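Local coordinates for protein sulfotransferase (PDB 5X2B) that probably transfers a sulfuryl group from PAPS to an acceptor, as cytosolic sulfotransferases do, and here holds the spent cofactor adenosine-3'-5'-diphosphate and calcium ions, at residues 37-42 with 85-90; 89-94 with 155-160; 107-112 with 170-175; 60-65 with 223-228. All blocks are in the same frame, centred on the assembly; numbering follows the deposited sequence.

Interaction 1: residues 37-42 with 85-90. With A3P (adenosine-3'-5'-diphosphate), chain V.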
# COMPACT_ATOMS: atom_id res chain seq x y z
N SER D 37 -0.91 -0.84 2.86
CA SER D 37 -1.32 0.35 2.19
C SER D 37 -2.63 0.18 1.45
O SER D 37 -3.02 -0.91 1.03
CB SER D 37 -0.24 0.76 1.19
OG SER D 37 -0.09 -0.28 0.24
N TYR D 38 -3.28 1.32 1.25
CA TYR D 38 -4.26 1.41 0.21
C TYR D 38 -3.51 1.59 -1.07
O TYR D 38 -2.51 2.29 -1.10
CB TYR D 38 -5.14 2.62 0.38
CG TYR D 38 -6.25 2.58 -0.59
CD1 TYR D 38 -7.36 1.85 -0.32
CD2 TYR D 38 -6.16 3.27 -1.79
CE1 TYR D 38 -8.42 1.81 -1.18
CE2 TYR D 38 -7.20 3.25 -2.68
CZ TYR D 38 -8.34 2.52 -2.37
OH TYR D 38 -9.39 2.46 -3.22
N PRO D 39 -4.00 1.00 -2.14
CA PRO D 39 -3.23 1.00 -3.38
C PRO D 39 -2.91 2.43 -3.90
O PRO D 39 -3.59 3.42 -3.57
CB PRO D 39 -4.14 0.24 -4.36
CG PRO D 39 -5.06 -0.54 -3.51
CD PRO D 39 -5.29 0.31 -2.30
N LYS D 40 -1.87 2.50 -4.72
CA LYS D 40 -1.27 3.75 -5.27
C LYS D 40 -0.77 4.77 -4.22
O LYS D 40 -0.87 5.97 -4.43
CB LYS D 40 -2.23 4.45 -6.23
CG LYS D 40 -2.90 3.55 -7.23
CD LYS D 40 -1.95 2.54 -7.90
CE LYS D 40 -0.77 3.19 -8.58
NZ LYS D 40 0.12 2.18 -9.18
N SER D 41 -0.20 4.27 -3.12
CA SER D 41 0.08 5.11 -1.96
C SER D 41 1.52 4.90 -1.36
O SER D 41 1.82 5.49 -0.31
CB SER D 41 -1.02 4.89 -0.90
OG SER D 41 -2.34 4.90 -1.47
N GLY D 42 2.38 4.08 -2.00
CA GLY D 42 3.80 3.94 -1.62
C GLY D 42 4.29 2.52 -1.31
O GLY D 42 5.37 2.27 -0.73
N PRO D 85 3.37 -7.83 2.91
CA PRO D 85 2.63 -6.83 2.19
C PRO D 85 1.21 -7.26 1.85
O PRO D 85 0.97 -8.43 1.56
CB PRO D 85 3.42 -6.70 0.89
CG PRO D 85 4.11 -7.97 0.71
CD PRO D 85 3.95 -8.79 1.96
N THR D 86 0.31 -6.29 1.84
CA THR D 86 -1.09 -6.53 1.65
C THR D 86 -1.78 -5.20 1.42
O THR D 86 -1.24 -4.16 1.73
CB THR D 86 -1.65 -7.16 2.89
OG1 THR D 86 -3.01 -7.45 2.64
CG2 THR D 86 -1.52 -6.21 4.08
N HIS D 87 -2.97 -5.23 0.85
CA HIS D 87 -3.77 -4.01 0.76
C HIS D 87 -5.00 -4.25 1.60
O HIS D 87 -6.00 -3.60 1.45
CB HIS D 87 -4.19 -3.75 -0.68
CG HIS D 87 -3.08 -3.37 -1.60
ND1 HIS D 87 -2.24 -2.29 -1.35
CD2 HIS D 87 -2.66 -3.90 -2.76
CE1 HIS D 87 -1.36 -2.19 -2.32
NE2 HIS D 87 -1.59 -3.17 -3.21
N LEU D 88 -4.94 -5.22 2.48
CA LEU D 88 -6.19 -5.59 3.14
C LEU D 88 -6.64 -4.51 4.08
O LEU D 88 -5.85 -3.88 4.72
CB LEU D 88 -6.03 -6.85 3.96
CG LEU D 88 -5.91 -8.09 3.11
CD1 LEU D 88 -5.58 -9.27 3.97
CD2 LEU D 88 -7.22 -8.28 2.43
N ASN D 89 -7.93 -4.32 4.20
CA ASN D 89 -8.38 -3.40 5.20
C ASN D 89 -8.13 -4.04 6.53
O ASN D 89 -7.66 -5.14 6.61
CB ASN D 89 -9.87 -3.17 5.10
CG ASN D 89 -10.65 -4.37 5.54
OD1 ASN D 89 -10.19 -5.15 6.36
ND2 ASN D 89 -11.83 -4.52 5.00
N TYR D 90 -8.52 -3.36 7.59
CA TYR D 90 -8.29 -3.88 8.88
C TYR D 90 -9.07 -5.11 9.13
O TYR D 90 -8.61 -6.06 9.71
CB TYR D 90 -8.75 -2.90 9.89
CG TYR D 90 -8.21 -3.39 11.18
CD1 TYR D 90 -6.86 -3.22 11.46
CD2 TYR D 90 -9.00 -4.08 12.07
CE1 TYR D 90 -6.32 -3.70 12.58
CE2 TYR D 90 -8.47 -4.54 13.24
CZ TYR D 90 -7.13 -4.37 13.49
OH TYR D 90 -6.56 -4.83 14.66
P1 A3P V . 2.19 8.01 -9.67
O1P A3P V . 3.47 8.32 -10.30
O2P A3P V . 1.31 7.41 -10.58
O3P A3P V . 1.60 9.13 -9.07
P2 A3P V . 2.25 1.74 -5.21
O4P A3P V . 1.53 1.20 -6.36
O5P A3P V . 1.48 1.74 -4.03
O6P A3P V . 3.61 1.19 -5.04
O5' A3P V . 2.47 3.28 -5.60
C5' A3P V . 2.78 3.81 -6.90
C4' A3P V . 2.78 5.31 -6.96
O4' A3P V . 3.89 5.72 -6.24
C3' A3P V . 2.97 5.83 -8.34
O3' A3P V . 2.45 7.14 -8.39
C2' A3P V . 4.46 5.86 -8.45
O2' A3P V . 4.90 6.72 -9.48
C1' A3P V . 4.82 6.34 -7.08
N9 A3P V . 6.20 6.01 -6.71
C8 A3P V . 6.81 4.86 -6.95
N7 A3P V . 8.03 4.86 -6.51
C5 A3P V . 8.29 6.02 -5.98
C6 A3P V . 9.45 6.65 -5.33
N6 A3P V . 10.63 6.00 -5.19
N1 A3P V . 9.30 7.89 -4.90
C2 A3P V . 8.17 8.55 -5.04
N3 A3P V . 7.09 8.03 -5.60
C4 A3P V . 7.07 6.79 -6.09
O HOH W 1 1.39 -2.95 0.86
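Ser37 and His87 face each other where two neighbouring parallel strands, 33-37 and 81-86, run out, their CA atoms 5.2 Å apart. From Ser37 onward the chain turns into the phosphate-binding loop of the sulfotransferase fold, which is akin to a P-loop. The imidazole of His87 carries the contact. With CG beside the backbone N (chi1 -69°), the ring swings across to the carbonyl of Ser37, and His87 ND1 donates to Ser37 O at 2.9 Å. The oxygen lies almost exactly in the ring plane, whereas ND1 stands above the carbonyl plane, away from the lone pairs. Pro39 comes over one face, its CG 4.0 Å from the His87 ring centroid in a CH-pi contact. With an alanine here, the Ser37 carbonyl would probably be left without this donor and Pro39 without the flat surface it rests on. Beside the ring, a water takes the proton of Ser37 OG and donates to Thr86 O, bridging the strand ends. Farther along, the loop turns its amides to the cofactor's 5'-phosphate, with Lys40 NZ adding a weak bond. Ser41 N and Gly42 N both donate to the one oxygen O5P, each at 3.2 Å.

Interaction 2: residues 89-94 with 155-160. With CA (calcium ion), chain B.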
# COMPACT_ATOMS: atom_id res chain seq x y z
N ASN D 89 -7.93 -4.32 4.20
CA ASN D 89 -8.38 -3.40 5.20
C ASN D 89 -8.13 -4.04 6.53
O ASN D 89 -7.66 -5.14 6.61
CB ASN D 89 -9.87 -3.17 5.10
CG ASN D 89 -10.65 -4.37 5.54
OD1 ASN D 89 -10.19 -5.15 6.36
ND2 ASN D 89 -11.83 -4.52 5.00
N TYR D 90 -8.52 -3.36 7.59
CA TYR D 90 -8.29 -3.88 8.88
C TYR D 90 -9.07 -5.11 9.13
O TYR D 90 -8.61 -6.06 9.71
CB TYR D 90 -8.75 -2.90 9.89
CG TYR D 90 -8.21 -3.39 11.18
CD1 TYR D 90 -6.86 -3.22 11.46
CD2 TYR D 90 -9.00 -4.08 12.07
CE1 TYR D 90 -6.32 -3.70 12.58
CE2 TYR D 90 -8.47 -4.54 13.24
CZ TYR D 90 -7.13 -4.37 13.49
OH TYR D 90 -6.56 -4.83 14.66
N GLU D 91 -10.30 -5.10 8.67
CA GLU D 91 -11.22 -6.17 8.97
C GLU D 91 -10.79 -7.48 8.39
O GLU D 91 -10.97 -8.52 8.99
CB GLU D 91 -12.56 -5.79 8.43
CG GLU D 91 -13.14 -4.65 9.18
CD GLU D 91 -12.61 -3.24 8.81
OE1 GLU D 91 -12.27 -3.00 7.61
OE2 GLU D 91 -12.54 -2.38 9.76
N MET D 92 -10.21 -7.48 7.22
CA MET D 92 -9.91 -8.74 6.61
C MET D 92 -8.58 -9.29 6.92
O MET D 92 -8.29 -10.45 6.65
CB MET D 92 -10.06 -8.59 5.17
CG MET D 92 -11.50 -8.39 4.94
SD MET D 92 -11.77 -8.29 3.21
CE MET D 92 -10.62 -6.94 2.85
N LEU D 93 -7.75 -8.47 7.51
CA LEU D 93 -6.47 -8.96 7.88
C LEU D 93 -6.68 -10.11 8.85
O LEU D 93 -7.61 -10.07 9.66
CB LEU D 93 -5.77 -7.81 8.56
CG LEU D 93 -4.35 -8.06 9.03
CD1 LEU D 93 -3.37 -7.92 7.89
CD2 LEU D 93 -4.08 -7.04 10.13
N PRO D 94 -5.81 -11.12 8.80
CA PRO D 94 -6.01 -12.32 9.61
C PRO D 94 -5.93 -12.01 11.07
O PRO D 94 -5.14 -11.17 11.50
CB PRO D 94 -4.84 -13.21 9.20
CG PRO D 94 -4.44 -12.69 7.90
CD PRO D 94 -4.60 -11.24 8.00
N VAL D 155 -8.34 3.69 4.89
CA VAL D 155 -7.52 4.47 5.78
C VAL D 155 -8.21 4.55 7.15
O VAL D 155 -7.57 4.45 8.17
CB VAL D 155 -7.39 5.83 5.19
CG1 VAL D 155 -6.84 6.78 6.22
CG2 VAL D 155 -6.52 5.78 3.94
N LEU D 156 -9.52 4.77 7.17
CA LEU D 156 -10.25 4.93 8.43
C LEU D 156 -10.14 3.72 9.28
O LEU D 156 -9.85 3.83 10.45
CB LEU D 156 -11.72 5.14 8.17
CG LEU D 156 -12.12 6.54 7.75
CD1 LEU D 156 -13.61 6.63 7.39
CD2 LEU D 156 -11.75 7.53 8.85
N SER D 157 -10.39 2.55 8.71
CA SER D 157 -10.28 1.31 9.48
C SER D 157 -8.90 1.18 10.09
O SER D 157 -8.75 0.61 11.16
CB SER D 157 -10.56 0.09 8.64
OG SER D 157 -9.52 -0.20 7.71
N TRP D 158 -7.90 1.69 9.39
CA TRP D 158 -6.51 1.54 9.83
C TRP D 158 -6.13 2.62 10.86
O TRP D 158 -5.23 2.42 11.66
CB TRP D 158 -5.56 1.57 8.61
CG TRP D 158 -5.46 0.22 7.86
CD1 TRP D 158 -6.02 -0.13 6.67
CD2 TRP D 158 -4.75 -0.92 8.31
NE1 TRP D 158 -5.69 -1.41 6.34
CE2 TRP D 158 -4.92 -1.92 7.33
CE3 TRP D 158 -3.98 -1.19 9.44
CZ2 TRP D 158 -4.38 -3.19 7.47
CZ3 TRP D 158 -3.41 -2.46 9.57
CH2 TRP D 158 -3.61 -3.43 8.58
N GLU D 159 -6.83 3.74 10.86
CA GLU D 159 -6.46 4.84 11.75
C GLU D 159 -6.96 4.51 13.12
O GLU D 159 -6.49 5.07 14.12
CB GLU D 159 -7.05 6.20 11.33
CG GLU D 159 -6.44 7.38 12.18
CD GLU D 159 -7.02 8.78 11.94
OE1 GLU D 159 -7.93 8.92 11.10
OE2 GLU D 159 -6.55 9.76 12.58
N GLU D 160 -7.93 3.62 13.15
CA GLU D 160 -8.45 3.09 14.40
C GLU D 160 -7.39 2.41 15.24
O GLU D 160 -7.50 2.37 16.47
CB GLU D 160 -9.59 2.15 14.09
CG GLU D 160 -10.90 2.90 13.72
CD GLU D 160 -11.94 1.99 13.08
OE1 GLU D 160 -11.91 0.77 13.36
OE2 GLU D 160 -12.78 2.48 12.28
CA CA B . -11.71 -10.82 9.41
O HOH W 2 -13.49 -0.13 10.20
O HOH W 3 -9.54 -10.87 10.78
O HOH W 4 -13.78 -9.87 8.48
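Largely an aromatic packing contact, with one weak polar link, this is where the turn at Asn89, Tyr90 and Leu93 settles against Ser157 and Trp158 near the end of helix 151-159, part of the way out toward the protein surface. Tyr90 meets Trp158 in a T-shaped stack: the tyrosine edge points at the indole's six-membered ring, with centroids 5.5 Å apart and planes at 83°. Tyr90 CG lies anti to the backbone N (chi1 -168°), which sets CD1 4.0 Å from Trp158 CZ3. The backbone N of Tyr90 rides over a face of the same indole while giving a weak hydrogen bond of 3.3 Å to Ser157 OG, which is itself hydrogen-bonded to His154 O. In the alpha/beta sulfotransferase fold this helix flanks the central parallel sheet, and Trp158 stacks on Tyr106 of strand 103-108, its NE1 held by Leu88; the indole is thus wedged between sheet and turn. Leu93 reaches it crosswise, CD2 standing 4.0 Å from Trp158 CH2. On the outer side of the turn, Glu91 O binds a calcium ion at 2.5 Å, together with two waters.

Interaction 3: residues 107-112 with 170-175. With A3P (adenosine-3'-5'-diphosphate), chain V.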
# COMPACT_ATOMS: atom_id res chain seq x y z
N ILE D 107 1.27 2.65 5.00
CA ILE D 107 1.59 3.84 4.24
C ILE D 107 0.34 4.46 3.57
O ILE D 107 -0.47 3.78 2.97
CB ILE D 107 2.82 3.59 3.32
CG1 ILE D 107 3.14 4.89 2.59
CG2 ILE D 107 2.64 2.34 2.43
CD1 ILE D 107 4.53 4.93 1.99
N VAL D 108 0.16 5.76 3.78
CA VAL D 108 -1.01 6.51 3.32
C VAL D 108 -0.68 7.75 2.48
O VAL D 108 0.31 8.43 2.74
CB VAL D 108 -1.81 7.01 4.50
CG1 VAL D 108 -1.08 8.13 5.14
CG2 VAL D 108 -3.18 7.44 4.06
N ARG D 109 -1.51 8.02 1.48
CA ARG D 109 -1.29 9.11 0.52
C ARG D 109 -2.54 9.91 0.33
O ARG D 109 -3.63 9.36 0.38
CB ARG D 109 -0.93 8.54 -0.85
CG ARG D 109 -0.47 9.56 -1.81
CD ARG D 109 0.02 8.86 -3.02
NE ARG D 109 0.63 9.81 -3.94
CZ ARG D 109 0.88 9.52 -5.20
NH1 ARG D 109 0.57 8.33 -5.67
NH2 ARG D 109 1.44 10.43 -5.98
N ASN D 110 -2.38 11.19 0.09
CA ASN D 110 -3.55 12.03 0.03
C ASN D 110 -4.41 11.45 -1.02
O ASN D 110 -3.92 10.93 -2.00
CB ASN D 110 -3.23 13.49 -0.24
CG ASN D 110 -3.12 13.79 -1.68
OD1 ASN D 110 -4.12 13.91 -2.38
ND2 ASN D 110 -1.91 13.96 -2.13
N PRO D 111 -5.71 11.50 -0.79
CA PRO D 111 -6.62 10.67 -1.56
C PRO D 111 -6.68 11.20 -2.98
O PRO D 111 -6.83 10.42 -3.93
CB PRO D 111 -7.93 10.87 -0.82
CG PRO D 111 -7.81 12.19 -0.22
CD PRO D 111 -6.41 12.34 0.18
N LYS D 112 -6.53 12.51 -3.15
CA LYS D 112 -6.67 13.04 -4.50
C LYS D 112 -5.54 12.53 -5.37
O LYS D 112 -5.76 12.17 -6.53
CB LYS D 112 -6.73 14.54 -4.54
CG LYS D 112 -7.98 15.11 -3.96
CD LYS D 112 -7.82 16.60 -3.74
CE LYS D 112 -9.17 17.23 -3.73
NZ LYS D 112 -9.06 18.55 -3.08
N ILE D 170 2.95 6.16 8.12
CA ILE D 170 3.91 6.89 7.33
C ILE D 170 3.22 7.53 6.14
O ILE D 170 2.29 6.92 5.59
CB ILE D 170 4.97 5.95 6.78
CG1 ILE D 170 5.80 5.35 7.92
CG2 ILE D 170 5.82 6.68 5.76
CD1 ILE D 170 6.78 6.30 8.53
N PHE D 171 3.69 8.71 5.71
CA PHE D 171 3.09 9.44 4.59
C PHE D 171 3.94 9.49 3.35
O PHE D 171 5.13 9.74 3.41
CB PHE D 171 2.76 10.88 5.00
CG PHE D 171 1.68 10.98 6.02
CD1 PHE D 171 0.37 11.28 5.65
CD2 PHE D 171 1.97 10.74 7.33
CE1 PHE D 171 -0.61 11.34 6.58
CE2 PHE D 171 1.00 10.82 8.26
CZ PHE D 171 -0.31 11.11 7.89
N TYR D 172 3.31 9.28 2.21
CA TYR D 172 3.98 9.37 0.93
C TYR D 172 4.63 10.72 0.81
O TYR D 172 5.81 10.87 0.50
CB TYR D 172 2.93 9.24 -0.14
CG TYR D 172 3.46 9.35 -1.53
CD1 TYR D 172 3.80 8.22 -2.24
CD2 TYR D 172 3.66 10.58 -2.12
CE1 TYR D 172 4.31 8.32 -3.54
CE2 TYR D 172 4.15 10.68 -3.40
CZ TYR D 172 4.49 9.53 -4.11
OH TYR D 172 5.00 9.59 -5.38
N GLU D 173 3.81 11.72 1.05
CA GLU D 173 4.23 13.09 0.90
C GLU D 173 5.45 13.35 1.80
O GLU D 173 6.41 14.03 1.43
CB GLU D 173 3.03 13.99 1.23
CG GLU D 173 1.87 13.91 0.22
CD GLU D 173 1.03 12.68 0.37
OE1 GLU D 173 1.15 11.98 1.40
OE2 GLU D 173 0.25 12.38 -0.53
N GLU D 174 5.45 12.77 2.98
CA GLU D 174 6.56 12.99 3.90
C GLU D 174 7.78 12.18 3.50
O GLU D 174 8.90 12.61 3.74
CB GLU D 174 6.10 12.71 5.32
CG GLU D 174 6.77 11.61 6.06
CD GLU D 174 6.16 11.47 7.47
OE1 GLU D 174 5.72 10.37 7.85
OE2 GLU D 174 6.14 12.50 8.18
N MET D 175 7.53 11.05 2.85
CA MET D 175 8.57 10.27 2.18
C MET D 175 9.12 10.99 0.99
O MET D 175 10.29 10.80 0.64
CB MET D 175 7.97 8.99 1.65
CG MET D 175 7.46 8.10 2.71
SD MET D 175 8.48 6.62 2.74
CE MET D 175 7.86 5.76 1.28
P1 A3P V . 2.19 8.01 -9.67
O1P A3P V . 3.47 8.32 -10.30
O2P A3P V . 1.31 7.41 -10.58
O3P A3P V . 1.60 9.13 -9.07
P2 A3P V . 2.25 1.74 -5.21
O4P A3P V . 1.53 1.20 -6.36
O5P A3P V . 1.48 1.74 -4.03
O6P A3P V . 3.61 1.19 -5.04
O5' A3P V . 2.47 3.28 -5.60
C5' A3P V . 2.78 3.81 -6.90
C4' A3P V . 2.78 5.31 -6.96
O4' A3P V . 3.89 5.72 -6.24
C3' A3P V . 2.97 5.83 -8.34
O3' A3P V . 2.45 7.14 -8.39
C2' A3P V . 4.46 5.86 -8.45
O2' A3P V . 4.90 6.72 -9.48
C1' A3P V . 4.82 6.34 -7.08
N9 A3P V . 6.20 6.01 -6.71
C8 A3P V . 6.81 4.86 -6.95
N7 A3P V . 8.03 4.86 -6.51
C5 A3P V . 8.29 6.02 -5.98
C6 A3P V . 9.45 6.65 -5.33
N6 A3P V . 10.63 6.00 -5.19
N1 A3P V . 9.30 7.89 -4.90
C2 A3P V . 8.17 8.55 -5.04
N3 A3P V . 7.09 8.03 -5.60
C4 A3P V . 7.07 6.79 -6.09
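The guanidinium of Arg109 lies flat on the ring of Tyr172, planes 23° apart and Arg109 CZ 3.9 Å from the Tyr172 ring centroid, a stacked cation-pi pair. At the guanidinium's edge, in plane, sits O3P of the cofactor's 3'-phosphate, to which Arg109 NH2 gives a weak bond of 3.4 Å; NH1 is bonded to Lys40 O. The pair grows from the ends of parallel strands 103-108 and 167-171 in the sulfotransferase sheet, where Val108 N donates to Ile170 O and Tyr172 N to Val108 O. An extended chain, CG anti to the backbone N (chi1 -170°), carries Arg109 along the tyrosine. Tyr172 OH reaches adenine N3 at 2.6 Å, a weak bond. A leucine in place of Tyr172 would probably leave N3 without this partner and take away the flat surface under the guanidinium, which Lys40 O would still hold. Glu173 OE2 accepts from Asn110 N at 3.0 Å and from Asn110 ND2 at 3.1 Å, both from one face of the carboxylate; ND2 also bonds Asp113, while buried Glu173 OE1 finds no partner. Val108 CG1 sits over the Phe171 ring; on the sheet's other side Ile107 CD1 touches Met175 CE at 3.5 Å.

Interaction 4: residues 60-65 with 223-228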
# COMPACT_ATOMS: atom_id res chain seq x y z
N LEU D 60 11.08 -10.71 2.17
CA LEU D 60 10.00 -9.96 1.58
C LEU D 60 9.08 -10.78 0.65
O LEU D 60 9.45 -11.07 -0.48
CB LEU D 60 10.61 -8.83 0.76
CG LEU D 60 9.54 -8.10 -0.01
CD1 LEU D 60 8.91 -7.23 1.04
CD2 LEU D 60 10.11 -7.31 -1.21
N THR D 61 7.86 -11.06 1.07
CA THR D 61 7.05 -12.07 0.40
C THR D 61 6.19 -11.52 -0.73
O THR D 61 6.18 -10.32 -0.97
CB THR D 61 6.16 -12.82 1.43
OG1 THR D 61 4.93 -12.11 1.61
CG2 THR D 61 6.88 -12.96 2.77
N SER D 62 5.54 -12.43 -1.44
CA SER D 62 4.47 -12.09 -2.38
C SER D 62 3.31 -11.54 -1.52
O SER D 62 3.21 -11.87 -0.34
CB SER D 62 4.09 -13.38 -3.13
OG SER D 62 4.44 -13.29 -4.51
N PRO D 63 2.43 -10.70 -2.08
CA PRO D 63 1.22 -10.31 -1.35
C PRO D 63 0.45 -11.46 -0.65
O PRO D 63 0.24 -12.52 -1.24
CB PRO D 63 0.34 -9.75 -2.46
CG PRO D 63 1.29 -9.22 -3.43
CD PRO D 63 2.48 -10.08 -3.41
N ILE D 64 0.01 -11.25 0.59
CA ILE D 64 -0.66 -12.32 1.34
C ILE D 64 -2.02 -12.62 0.78
O ILE D 64 -2.61 -13.64 1.10
CB ILE D 64 -0.96 -11.95 2.80
CG1 ILE D 64 -1.40 -13.17 3.60
CG2 ILE D 64 -2.11 -10.92 2.88
CD1 ILE D 64 -1.85 -12.88 5.06
N GLU D 65 -2.56 -11.72 -0.02
CA GLU D 65 -3.83 -12.01 -0.64
C GLU D 65 -3.68 -12.35 -2.09
O GLU D 65 -4.65 -12.42 -2.80
CB GLU D 65 -4.81 -10.87 -0.46
CG GLU D 65 -4.46 -9.59 -1.20
CD GLU D 65 -3.42 -8.76 -0.49
OE1 GLU D 65 -2.90 -9.24 0.53
OE2 GLU D 65 -3.13 -7.63 -0.95
N ASN D 223 10.11 -14.01 -9.97
CA ASN D 223 9.82 -12.65 -9.52
C ASN D 223 8.71 -12.60 -8.46
O ASN D 223 7.64 -13.16 -8.63
CB ASN D 223 9.51 -11.74 -10.72
CG ASN D 223 8.52 -12.36 -11.70
OD1 ASN D 223 8.90 -12.94 -12.72
ND2 ASN D 223 7.23 -12.20 -11.39
N HIS D 224 9.02 -11.90 -7.38
CA HIS D 224 8.24 -11.87 -6.14
C HIS D 224 7.17 -10.78 -6.08
O HIS D 224 7.30 -9.85 -5.30
CB HIS D 224 9.22 -11.60 -5.00
CG HIS D 224 9.86 -10.23 -5.06
ND1 HIS D 224 10.48 -9.75 -6.19
CD2 HIS D 224 9.97 -9.25 -4.13
CE1 HIS D 224 10.94 -8.52 -5.96
NE2 HIS D 224 10.64 -8.20 -4.71
N VAL D 225 6.10 -10.88 -6.86
CA VAL D 225 5.29 -9.68 -7.02
C VAL D 225 4.97 -9.18 -5.66
O VAL D 225 4.77 -9.94 -4.73
CB VAL D 225 3.99 -9.92 -7.72
CG1 VAL D 225 4.19 -10.93 -8.81
CG2 VAL D 225 2.95 -10.35 -6.72
N ILE D 226 4.94 -7.87 -5.52
CA ILE D 226 4.60 -7.35 -4.22
C ILE D 226 3.35 -6.52 -4.26
O ILE D 226 2.85 -6.05 -3.25
CB ILE D 226 5.70 -6.50 -3.65
CG1 ILE D 226 5.46 -5.03 -3.98
CG2 ILE D 226 7.04 -6.99 -4.16
CD1 ILE D 226 6.70 -4.24 -3.92
N CYS D 227 2.81 -6.33 -5.43
CA CYS D 227 1.50 -5.78 -5.40
C CYS D 227 0.73 -6.77 -6.17
O CYS D 227 1.08 -7.10 -7.28
CB CYS D 227 1.43 -4.42 -6.01
SG CYS D 227 -0.23 -3.96 -6.26
N ALA D 228 -0.28 -7.30 -5.52
CA ALA D 228 -1.09 -8.32 -6.12
C ALA D 228 -1.67 -7.80 -7.44
O ALA D 228 -1.87 -8.56 -8.37
CB ALA D 228 -2.17 -8.77 -5.17
O HOH W 5 -1.25 -6.74 -2.48
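Ser62 and Ile226 mark the closest approach of two irregular segments running roughly the same way, their CA atoms 5.1 Å apart, with no backbone-to-backbone hydrogen bond between them. Pro63 is the wedge. Its CB meets Ala228 CB at 3.8 Å, and its CG leans over the backbone running from Ile226 to Ala228. CD lies next to Val225 CG2, in a spot where the model is too tight to be trusted in detail. The place of Val225 O is less sure, so the weak bond it takes from Ser62 OG is doubtful. Residues 60-65 run on from the last residue of strand 58-60, an outermost strand of the parallel sheet in the sulfotransferase fold; residues 223-228 belong to the long loop leading to helix 251-265, disordered just before Asn223, and Cys227 in it comes within about 5 Å of the cofactor, side chain to ligand. At the strand end Leu60 CD2 meets the edge of the His224 imidazole, 3.5 Å from its CD2, though that histidine is poorly ordered; Leu60 CD2 also touches Ile226 CG2. At the other end, where the Glu65 carboxylate is also bonded to Thr86, a water bridges the segments, donating to Glu65 OE2 at 2.6 Å and accepting from Ala228 N at 3.2 Å.

Interaction 1 lies close to the centre of the chain (about 3 Å, centre to centre) and touches the other three. Toward the cofactor it joins interaction 3 through Lys40 O and Arg109 NH1, 3.0 Å apart, so the loop at the 5'-phosphate also steadies the arginine at the 3'-phosphate. Toward interaction 4, Glu65 clasps the strand end with OE1 2.8 Å from Thr86 OG1 and OE2 3.0 Å from His87 N, while Cys227 SG packs against His87 NE2, 3.4 Å away. Interaction 2 continues the same chain, Trp158 NE1 sitting 3.0 Å from Leu88 O, and meets interaction 3 at Val155 and Val108. Interactions 3 and 4, centres about 21 Å apart, do not touch.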